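Local coordinates for protein probable thioesterase (Thermus thermophilus, PDB 1Z54) that is a probable thioesterase of the hotdog-fold 4-hydroxybenzoyl-CoA thioesterase family and probably hydrolyses fatty acyl-CoA, at residues V56-L61 with E102-H107; V75-A80 with F89-E94. One frame throughout, in Å; residues are numbered along the deposited sequence.

Contact 1. Residues V56-L61 with E102-H107; sequences VVELGL and EGFTRH
A classic beta bulge sets V57 and E58 together against R106, shifting the register of the antiparallel ladder between 56-61 and 102-107 by one residue. The carbonyl O of R106 takes the N-H of V57 at 2.8 Å in a nearly straight bond and, more weakly, that of E58, while R106 N returns a bond to E58 O. Beyond the bulge the register is regular: G60 and F104 form a hydrogen-bonded pair, and L59 and L61 lie opposite T105 and G103.

The face bearing E58, F104 and R106 carries the charged pair. With CG anti to the backbone N (chi1 -173°) and the chain extended beyond it, E58 runs alongside R106, whose own chain bends at chi2 and chi3 to bring its guanidinium back. R106 NH1 meets E58 OE2 at 2.9 Å, on the syn side of the carboxylate but tilted out of its plane; R106 NE adds a weak bond to the same oxygen. The F104 ring presents its edge to the carboxylate, with E58 OE1 3.6 Å from F104 CZ and the two planes nearly perpendicular, while G60 N lies over one ring face and F104 CE2 rests 3.6 Å from G60 CA. Without the carboxylate, as with an alanine at E58, the R106 guanidinium would probably lose its partner here and turn more freely, and the F104 ring edge its neighbour.

On the reverse face L59 CD1 touches T105 CG2 at 3.7 Å, and V56 CG2 approaches H107 NE2. This side turns to helix 24-39, where L59 packs on A26 and T105 on R33. Strand 86-95 flanks 102-107, and beyond 58-61 a strand of the second subunit continues the antiparallel sheet across the interface, as is common when hotdog-fold subunits dimerise.

Contact 2. Residues V75-A80 with F89-E94; sequences VRTRLA and FRYRVE
V75 packs its CG2 against V93 CG2 at 4.2 Å in the beta hairpin of strands 72-82 and 86-95, part of the curved antiparallel sheet of the hotdog fold. On the other face R76 forms a hydrogen-bonded pair with R92, and its side chain, bent at chi3 (59°), sends NH2 to the syn lone pair of E94 OE2 at 2.7 Å. R92 NH1 is modelled too close to that oxygen to be trusted in detail, but the carboxylate is probably shared by the two guanidinium groups, offsetting their repulsion. T77 returns to the helix-facing side, lying alongside Y91 with T77 CB 3.4 Å from Y91 CD2; its OG1 is buried and finds no polar partner. The hydroxyl of Y91 instead pairs with T105 and R33. R78 and R90 bond reciprocally through their backbones; their side chains run the same way, guanidinium planes 19° apart, though both touch a crystal neighbour that may influence the pose. L79 rejoins the face of T77 and Y91, its CD1 making a CH-pi contact over the F89 ring, 4.2 Å from the centroid and 12° off the ring normal. Last, A80 CB lies 3.7 Å from R90 CG and over one face of the R78 guanidinium.

Contacts 1 and 2 illustrate how one antiparallel sheet serves two surroundings. Strands 98-111 and 86-95 are neighbours in it, so the contacts meet directly: G103 O accepts the N-H of Y91. Both are partly buried, with an inner face on helix 24-39 and charged groups on the other. Contact 1 is at the chain's sheet edge, where another subunit extends the ladder, and one acid-arginine pair, E58 with R106, spans its two segments. Contact 2 is an inner hairpin touched by no other chain; its inner face is more aromatic, its outer one rich in arginines, two of them exposed.

Contact 1. Residues V56-L61 with E102-H107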
loop_
_atom_site.group_PDB
_atom_site.type_symbol
_atom_site.label_atom_id
_atom_site.label_comp_id
_atom_site.label_asym_id
_atom_site.label_seq_id
_atom_site.Cartn_x
_atom_site.Cartn_y
_atom_site.Cartn_z
ATOM N N VAL A 56 -13.761 -7.846 8.044
ATOM C CA VAL A 56 -13.939 -6.644 8.845
ATOM C C VAL A 56 -15.243 -5.954 8.471
ATOM O O VAL A 56 -15.472 -5.653 7.302
ATOM C CB VAL A 56 -12.777 -5.644 8.600
ATOM C CG1 VAL A 56 -13.025 -4.342 9.371
ATOM C CG2 VAL A 56 -11.452 -6.279 9.001
ATOM N N VAL A 57 -16.108 -5.717 9.453
ATOM C CA VAL A 57 -17.364 -5.028 9.169
ATOM C C VAL A 57 -17.302 -3.605 9.697
ATOM O O VAL A 57 -18.074 -2.749 9.285
ATOM C CB VAL A 57 -18.579 -5.762 9.767
ATOM C CG1 VAL A 57 -18.773 -7.079 9.050
ATOM C CG2 VAL A 57 -18.386 -5.978 11.253
ATOM N N GLU A 58 -16.382 -3.355 10.622
ATOM C CA GLU A 58 -16.212 -2.002 11.144
ATOM C C GLU A 58 -14.817 -1.771 11.699
ATOM O O GLU A 58 -14.241 -2.638 12.352
ATOM C CB GLU A 58 -17.238 -1.671 12.230
ATOM C CG GLU A 58 -17.161 -0.205 12.648
ATOM C CD GLU A 58 -18.055 0.129 13.819
ATOM O OE1 GLU A 58 -18.080 1.315 14.219
ATOM O OE2 GLU A 58 -18.726 -0.791 14.339
ATOM N N LEU A 59 -14.285 -0.587 11.431
ATOM C CA LEU A 59 -12.955 -0.215 11.895
ATOM C C LEU A 59 -13.048 1.126 12.610
ATOM O O LEU A 59 -13.864 1.980 12.254
ATOM C CB LEU A 59 -11.992 -0.099 10.706
ATOM C CG LEU A 59 -10.639 0.581 10.945
ATOM C CD1 LEU A 59 -9.767 -0.289 11.844
ATOM C CD2 LEU A 59 -9.941 0.817 9.604
ATOM N N GLY A 60 -12.213 1.302 13.623
ATOM C CA GLY A 60 -12.200 2.546 14.362
ATOM C C GLY A 60 -10.801 2.799 14.874
ATOM O O GLY A 60 -10.193 1.920 15.480
ATOM N N LEU A 61 -10.282 3.996 14.624
ATOM C CA LEU A 61 -8.945 4.338 15.071
ATOM C C LEU A 61 -8.840 5.763 15.570
ATOM O O LEU A 61 -9.354 6.694 14.947
ATOM C CB LEU A 61 -7.927 4.126 13.942
ATOM C CG LEU A 61 -7.251 2.754 13.859
ATOM C CD1 LEU A 61 -6.771 2.505 12.444
ATOM C CD2 LEU A 61 -6.084 2.687 14.850
ATOM N N GLU A 102 -5.182 4.041 19.282
ATOM C CA GLU A 102 -5.943 2.925 19.819
ATOM C C GLU A 102 -7.141 2.716 18.916
ATOM O O GLU A 102 -7.659 3.669 18.330
ATOM C CB GLU A 102 -6.390 3.221 21.251
ATOM C CG GLU A 102 -7.173 4.505 21.417
ATOM C CD GLU A 102 -7.291 4.917 22.873
ATOM O OE1 GLU A 102 -7.817 4.117 23.681
ATOM O OE2 GLU A 102 -6.854 6.038 23.209
ATOM N N GLY A 103 -7.579 1.469 18.792
ATOM C CA GLY A 103 -8.702 1.191 17.921
ATOM C C GLY A 103 -9.333 -0.169 18.115
ATOM O O GLY A 103 -9.063 -0.882 19.096
ATOM N N PHE A 104 -10.181 -0.530 17.159
ATOM C CA PHE A 104 -10.877 -1.798 17.218
ATOM C C PHE A 104 -11.323 -2.226 15.830
ATOM O O PHE A 104 -11.389 -1.421 14.903
ATOM C CB PHE A 104 -12.111 -1.658 18.121
ATOM C CG PHE A 104 -13.213 -0.836 17.507
ATOM C CD1 PHE A 104 -14.171 -1.431 16.695
ATOM C CD2 PHE A 104 -13.255 0.546 17.692
ATOM C CE1 PHE A 104 -15.158 -0.659 16.068
ATOM C CE2 PHE A 104 -14.234 1.329 17.072
ATOM C CZ PHE A 104 -15.189 0.727 16.256
ATOM N N THR A 105 -11.622 -3.507 15.698
ATOM C CA THR A 105 -12.117 -4.041 14.450
ATOM C C THR A 105 -13.216 -5.019 14.804
ATOM O O THR A 105 -13.028 -5.931 15.619
ATOM C CB THR A 105 -11.031 -4.782 13.637
ATOM O OG1 THR A 105 -10.389 -5.751 14.468
ATOM C CG2 THR A 105 -10.003 -3.800 13.087
ATOM N N ARG A 106 -14.377 -4.794 14.210
ATOM C CA ARG A 106 -15.531 -5.644 14.420
ATOM C C ARG A 106 -15.548 -6.609 13.243
ATOM O O ARG A 106 -15.364 -6.198 12.098
ATOM C CB ARG A 106 -16.802 -4.792 14.424
ATOM C CG ARG A 106 -18.068 -5.535 14.768
ATOM C CD ARG A 106 -18.603 -5.044 16.099
ATOM N NE ARG A 106 -18.767 -3.591 16.112
ATOM C CZ ARG A 106 -18.987 -2.877 17.213
ATOM N NH1 ARG A 106 -19.125 -1.559 17.139
ATOM N NH2 ARG A 106 -19.069 -3.484 18.393
ATOM N N HIS A 107 -15.757 -7.890 13.519
ATOM C CA HIS A 107 -15.789 -8.882 12.454
ATOM C C HIS A 107 -17.032 -9.754 12.495
ATOM O O HIS A 107 -17.656 -9.935 13.538
ATOM C CB HIS A 107 -14.590 -9.831 12.549
ATOM C CG HIS A 107 -13.257 -9.164 12.450
ATOM N ND1 HIS A 107 -12.722 -8.410 13.472
ATOM C CD2 HIS A 107 -12.324 -9.185 11.468
ATOM C CE1 HIS A 107 -11.515 -7.999 13.127
ATOM N NE2 HIS A 107 -11.248 -8.457 11.915
#

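Contact 2. Residues V75-A80 with F89-E94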
loop_
_atom_site.group_PDB
_atom_site.type_symbol
_atom_site.label_atom_id
_atom_site.label_comp_id
_atom_site.label_asym_id
_atom_site.label_seq_id
_atom_site.Cartn_x
_atom_site.Cartn_y
_atom_site.Cartn_z
ATOM N N VAL A 75 1.905 -3.494 19.344
ATOM C CA VAL A 75 0.463 -3.522 19.216
ATOM C C VAL A 75 -0.099 -4.573 20.146
ATOM O O VAL A 75 0.174 -5.765 20.000
ATOM C CB VAL A 75 0.028 -3.842 17.787
ATOM C CG1 VAL A 75 -1.488 -3.751 17.685
ATOM C CG2 VAL A 75 0.697 -2.873 16.816
ATOM N N ARG A 76 -0.875 -4.110 21.115
ATOM C CA ARG A 76 -1.489 -4.985 22.096
ATOM C C ARG A 76 -2.907 -5.285 21.647
ATOM O O ARG A 76 -3.694 -4.373 21.406
ATOM C CB ARG A 76 -1.493 -4.291 23.460
ATOM C CG ARG A 76 -0.089 -3.952 23.953
ATOM C CD ARG A 76 -0.097 -2.902 25.061
ATOM N NE ARG A 76 -0.866 -3.325 26.228
ATOM C CZ ARG A 76 -0.954 -2.621 27.357
ATOM N NH1 ARG A 76 -1.676 -3.076 28.375
ATOM N NH2 ARG A 76 -0.318 -1.462 27.469
ATOM N N THR A 77 -3.241 -6.562 21.523
ATOM C CA THR A 77 -4.585 -6.905 21.098
ATOM C C THR A 77 -5.263 -7.949 21.961
ATOM O O THR A 77 -4.635 -8.872 22.482
ATOM C CB THR A 77 -4.623 -7.374 19.612
ATOM O OG1 THR A 77 -5.433 -8.547 19.492
ATOM C CG2 THR A 77 -3.246 -7.655 19.092
ATOM N N ARG A 78 -6.561 -7.776 22.129
ATOM C CA ARG A 78 -7.325 -8.727 22.900
ATOM C C ARG A 78 -8.684 -8.871 22.259
ATOM O O ARG A 78 -9.124 -8.001 21.504
ATOM C CB ARG A 78 -7.459 -8.258 24.352
ATOM C CG ARG A 78 -8.431 -7.120 24.572
ATOM C CD ARG A 78 -8.591 -6.863 26.064
ATOM N NE ARG A 78 -9.883 -6.255 26.367
ATOM C CZ ARG A 78 -10.213 -5.011 26.046
ATOM N NH1 ARG A 78 -9.342 -4.233 25.416
ATOM N NH2 ARG A 78 -11.421 -4.554 26.342
ATOM N N LEU A 79 -9.334 -9.990 22.536
ATOM C CA LEU A 79 -10.660 -10.244 22.008
ATOM C C LEU A 79 -11.602 -9.637 23.036
ATOM O O LEU A 79 -11.824 -10.215 24.104
ATOM C CB LEU A 79 -10.892 -11.751 21.881
ATOM C CG LEU A 79 -12.237 -12.232 21.339
ATOM C CD1 LEU A 79 -12.483 -11.638 19.963
ATOM C CD2 LEU A 79 -12.241 -13.760 21.276
ATOM N N ALA A 80 -12.141 -8.463 22.717
ATOM C CA ALA A 80 -13.043 -7.763 23.625
ATOM C C ALA A 80 -14.472 -8.306 23.612
ATOM O O ALA A 80 -15.159 -8.292 24.631
ATOM C CB ALA A 80 -13.044 -6.268 23.305
ATOM N N PHE A 89 -12.145 -7.082 18.225
ATOM C CA PHE A 89 -10.803 -6.943 18.766
ATOM C C PHE A 89 -10.563 -5.490 19.120
ATOM O O PHE A 89 -11.057 -4.581 18.449
ATOM C CB PHE A 89 -9.731 -7.373 17.753
ATOM C CG PHE A 89 -9.755 -8.831 17.423
ATOM C CD1 PHE A 89 -10.669 -9.335 16.511
ATOM C CD2 PHE A 89 -8.872 -9.711 18.048
ATOM C CE1 PHE A 89 -10.710 -10.695 16.225
ATOM C CE2 PHE A 89 -8.901 -11.071 17.771
ATOM C CZ PHE A 89 -9.822 -11.567 16.858
ATOM N N ARG A 90 -9.803 -5.275 20.183
ATOM C CA ARG A 90 -9.455 -3.935 20.609
ATOM C C ARG A 90 -7.942 -3.870 20.645
ATOM O O ARG A 90 -7.286 -4.829 21.045
ATOM C CB ARG A 90 -10.056 -3.624 21.977
ATOM C CG ARG A 90 -11.516 -3.234 21.903
ATOM C CD ARG A 90 -11.931 -2.483 23.146
ATOM N NE ARG A 90 -13.094 -1.637 22.899
ATOM C CZ ARG A 90 -13.117 -0.620 22.040
ATOM N NH1 ARG A 90 -14.225 0.091 21.886
ATOM N NH2 ARG A 90 -12.034 -0.312 21.337
ATOM N N TYR A 91 -7.382 -2.746 20.215
ATOM C CA TYR A 91 -5.935 -2.626 20.169
ATOM C C TYR A 91 -5.370 -1.339 20.727
ATOM O O TYR A 91 -6.031 -0.302 20.742
ATOM C CB TYR A 91 -5.433 -2.727 18.727
ATOM C CG TYR A 91 -6.123 -3.736 17.849
ATOM C CD1 TYR A 91 -7.428 -3.527 17.390
ATOM C CD2 TYR A 91 -5.441 -4.865 17.402
ATOM C CE1 TYR A 91 -8.032 -4.421 16.493
ATOM C CE2 TYR A 91 -6.029 -5.757 16.512
ATOM C CZ TYR A 91 -7.321 -5.530 16.059
ATOM O OH TYR A 91 -7.882 -6.411 15.161
ATOM N N ARG A 92 -4.114 -1.423 21.153
ATOM C CA ARG A 92 -3.377 -0.272 21.650
ATOM C C ARG A 92 -2.037 -0.310 20.938
ATOM O O ARG A 92 -1.322 -1.316 20.990
ATOM C CB ARG A 92 -3.168 -0.345 23.166
ATOM C CG ARG A 92 -4.421 -0.020 23.967
ATOM C CD ARG A 92 -4.209 -0.099 25.477
ATOM N NE ARG A 92 -3.608 1.109 26.033
ATOM C CZ ARG A 92 -2.304 1.354 26.065
ATOM N NH1 ARG A 92 -1.449 0.467 25.575
ATOM N NH2 ARG A 92 -1.855 2.493 26.583
ATOM N N VAL A 93 -1.716 0.773 20.239
ATOM C CA VAL A 93 -0.458 0.855 19.528
ATOM C C VAL A 93 0.422 1.815 20.295
ATOM O O VAL A 93 0.112 3.001 20.401
ATOM C CB VAL A 93 -0.625 1.408 18.100
ATOM C CG1 VAL A 93 0.723 1.395 17.395
ATOM C CG2 VAL A 93 -1.651 0.587 17.321
ATOM N N GLU A 94 1.521 1.312 20.836
ATOM C CA GLU A 94 2.400 2.181 21.583
ATOM C C GLU A 94 3.870 1.984 21.269
ATOM O O GLU A 94 4.251 1.096 20.502
ATOM C CB GLU A 94 2.136 2.022 23.088
ATOM C CG GLU A 94 2.119 0.603 23.598
ATOM C CD GLU A 94 1.792 0.532 25.076
ATOM O OE1 GLU A 94 2.534 1.122 25.880
ATOM O OE2 GLU A 94 0.787 -0.108 25.439
#